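Local coordinates for bifunctional protein PutA (Bdellovibrio bacteriovorus, PDB 5UR2), which probably oxidises proline to glutamate in two steps, pairing an FAD-dependent proline dehydrogenase with an NAD-dependent L-glutamate gamma-semialdehyde dehydrogenase in one chain, at residues B[193-198]-B[234-239]. Numbering follows the deposited sequence.
Sequences VNVSVK and VFVNLD. With P5F (N-propargylglycine-modified flavin adenine dinucleotide), chain F.
Val193 starts the pairing of two parallel strands: its O accepts the Phe235 N-H at 2.9 Å, and its CG1 packs 4.0 Å from CG2 of Val234. Asn194, with CG anti to its own N (chi1 -173°), lies alongside Phe235. Its amide plane is 15° from the ring plane, and ND2 comes 3.1 Å from Phe235 CD1, while OD1 is hydrogen-bonded to Thr141 OG1. Val195 brackets Val236, its N donating to Phe235 O and its O accepting from Asn237 N, each at 2.8 Å. Ser196 OG faces the barrel interior, hydrogen-bonded to Thr141 and Arg300. Val197 likewise brackets Leu238 through Asn237 O and Asp239 N, and its CG2 meets Val236 CG1 at 4.1 Å. Lys198, bent at chi2 (84°), carries NZ to 2.8 Å from Asp239 OD2; Lys198 NZ is also covalently bonded to P5F C23, in the three-carbon bridge left by N-propargylglycine on flavin N5. Asp239 OD1 is salt-bridged to Arg300. The strands' C-terminal ends thus deliver Lys198 and Asp239 to the flavin pocket, the usual active-site end of a (beta/alpha)8 (TIM) barrel. Helix 211-232 makes the beta-alpha-beta crossover; strands 138-144 and 268-273 flank the pair, and helices 152-173 and 211-232 cover its valine and leucine face.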
# COMPACT_ATOMS: atom_id res chain seq x y z
N VAL B 193 3.64 48.95 45.40
CA VAL B 193 3.11 47.60 45.26
C VAL B 193 2.54 47.45 43.86
O VAL B 193 1.81 48.33 43.39
CB VAL B 193 2.04 47.29 46.32
CG1 VAL B 193 1.39 45.93 46.04
CG2 VAL B 193 2.64 47.33 47.71
N ASN B 194 2.89 46.35 43.20
CA ASN B 194 2.60 46.13 41.79
C ASN B 194 2.22 44.66 41.64
O ASN B 194 3.00 43.79 42.04
CB ASN B 194 3.83 46.50 40.95
CG ASN B 194 3.57 46.47 39.44
OD1 ASN B 194 3.08 45.48 38.89
ND2 ASN B 194 3.95 47.56 38.75
N VAL B 195 1.04 44.38 41.11
CA VAL B 195 0.62 42.99 40.93
C VAL B 195 0.28 42.76 39.46
O VAL B 195 -0.17 43.67 38.75
CB VAL B 195 -0.56 42.57 41.84
CG1 VAL B 195 -0.28 42.94 43.29
CG2 VAL B 195 -1.90 43.12 41.35
N SER B 196 0.56 41.54 39.00
CA SER B 196 0.28 41.11 37.64
C SER B 196 -0.80 40.04 37.68
O SER B 196 -0.76 39.15 38.53
CB SER B 196 1.53 40.54 36.95
OG SER B 196 2.48 41.56 36.73
N VAL B 197 -1.73 40.13 36.73
CA VAL B 197 -2.93 39.31 36.66
C VAL B 197 -3.03 38.57 35.33
O VAL B 197 -2.82 39.16 34.27
CB VAL B 197 -4.19 40.19 36.87
CG1 VAL B 197 -5.46 39.35 36.80
CG2 VAL B 197 -4.10 40.92 38.20
N LYS B 198 -3.38 37.29 35.38
CA LYS B 198 -3.56 36.47 34.18
C LYS B 198 -5.05 36.44 33.90
O LYS B 198 -5.85 35.97 34.74
CB LYS B 198 -2.96 35.07 34.35
CG LYS B 198 -1.73 34.65 33.54
CD LYS B 198 -0.32 34.98 33.99
CE LYS B 198 0.75 35.11 32.92
NZ LYS B 198 2.11 35.50 33.29
N VAL B 234 -2.25 50.78 44.22
CA VAL B 234 -1.49 49.64 43.75
C VAL B 234 -1.46 49.67 42.23
O VAL B 234 -2.44 50.05 41.58
CB VAL B 234 -2.13 48.35 44.30
CG1 VAL B 234 -1.65 47.10 43.56
CG2 VAL B 234 -1.85 48.25 45.80
N PHE B 235 -0.31 49.30 41.66
CA PHE B 235 -0.20 49.11 40.22
C PHE B 235 -0.74 47.74 39.85
O PHE B 235 -0.36 46.73 40.44
CB PHE B 235 1.26 49.24 39.78
CG PHE B 235 1.45 49.42 38.30
CD1 PHE B 235 1.23 48.36 37.43
CD2 PHE B 235 1.84 50.64 37.78
CE1 PHE B 235 1.39 48.51 36.05
CE2 PHE B 235 1.99 50.81 36.41
CZ PHE B 235 1.77 49.73 35.54
N VAL B 236 -1.64 47.70 38.86
CA VAL B 236 -2.21 46.44 38.38
C VAL B 236 -1.85 46.28 36.91
O VAL B 236 -2.21 47.12 36.07
CB VAL B 236 -3.73 46.37 38.58
CG1 VAL B 236 -4.23 44.99 38.21
CG2 VAL B 236 -4.06 46.68 40.01
N ASN B 237 -1.13 45.20 36.61
CA ASN B 237 -0.69 44.87 35.27
C ASN B 237 -1.44 43.64 34.77
O ASN B 237 -1.52 42.63 35.48
CB ASN B 237 0.82 44.63 35.23
CG ASN B 237 1.37 44.66 33.83
OD1 ASN B 237 1.26 43.67 33.09
ND2 ASN B 237 1.96 45.79 33.44
N LEU B 238 -1.98 43.72 33.55
CA LEU B 238 -2.66 42.60 32.93
C LEU B 238 -1.65 41.91 32.02
O LEU B 238 -1.11 42.55 31.11
CB LEU B 238 -3.89 43.07 32.13
CG LEU B 238 -4.80 41.96 31.57
CD1 LEU B 238 -5.34 41.11 32.72
CD2 LEU B 238 -5.94 42.53 30.73
N ASP B 239 -1.35 40.64 32.31
CA ASP B 239 -0.41 39.90 31.48
C ASP B 239 -1.03 39.58 30.12
O ASP B 239 -2.23 39.74 29.90
CB ASP B 239 0.07 38.62 32.18
CG ASP B 239 1.05 38.89 33.34
OD1 ASP B 239 1.70 39.96 33.35
OD2 ASP B 239 1.20 38.03 34.23
PA P5F F . 16.12 36.94 24.17
O1A P5F F . 16.84 38.22 23.60
O2A P5F F . 16.87 35.71 24.19
O5B P5F F . 14.90 36.51 23.40
C5B P5F F . 14.30 35.22 23.47
C4B P5F F . 12.90 35.31 22.82
O4B P5F F . 12.94 35.41 21.42
C3B P5F F . 11.97 34.16 23.08
O3B P5F F . 11.40 34.21 24.33
C2B P5F F . 10.97 34.32 22.00
O2B P5F F . 10.05 35.28 22.37
C1B P5F F . 11.79 34.83 20.87
N9A P5F F . 12.21 33.82 19.93
C8A P5F F . 12.96 32.68 20.19
N7A P5F F . 13.15 32.02 19.04
C5A P5F F . 12.55 32.72 17.99
C6A P5F F . 12.41 32.51 16.62
N6A P5F F . 12.99 31.36 15.99
N1A P5F F . 11.73 33.39 15.86
C2A P5F F . 11.17 34.49 16.41
N3A P5F F . 11.26 34.71 17.75
C4A P5F F . 11.93 33.87 18.55
N1 P5F F . 5.99 36.71 27.90
C2 P5F F . 4.63 36.74 27.41
O2 P5F F . 4.38 36.19 26.17
N3 P5F F . 3.58 37.33 28.18
C4 P5F F . 3.82 37.91 29.45
O4 P5F F . 2.74 38.47 30.15
C4X P5F F . 5.25 37.87 29.97
N5 P5F F . 5.58 38.31 31.33
C5X P5F F . 7.00 38.65 31.56
C6 P5F F . 7.36 39.59 32.66
C7 P5F F . 8.72 39.98 32.84
C7M P5F F . 9.07 40.94 33.95
C8 P5F F . 9.73 39.48 31.97
C8M P5F F . 11.18 39.88 32.12
C9 P5F F . 9.39 38.59 30.93
C9A P5F F . 7.98 38.17 30.74
N10 P5F F . 7.63 37.26 29.64
C10 P5F F . 6.26 37.29 29.20
C1' P5F F . 8.64 36.49 28.88
C2' P5F F . 9.29 37.31 27.77
O2' P5F F . 8.35 37.55 26.80
C3' P5F F . 10.52 36.66 27.13
O3' P5F F . 10.14 35.48 26.54
C4' P5F F . 11.66 36.35 28.09
O4' P5F F . 11.59 37.27 29.12
C5' P5F F . 13.06 36.26 27.45
O5' P5F F . 13.30 37.23 26.45
P P5F F . 14.68 38.04 26.25
O1P P5F F . 14.60 39.48 25.61
O2P P5F F . 15.30 37.91 27.69
O3P P5F F . 15.67 36.91 25.59
C21 P5F F . 4.30 36.37 32.52
C22 P5F F . 4.91 37.44 31.98
C23 P5F F . 2.80 36.10 32.29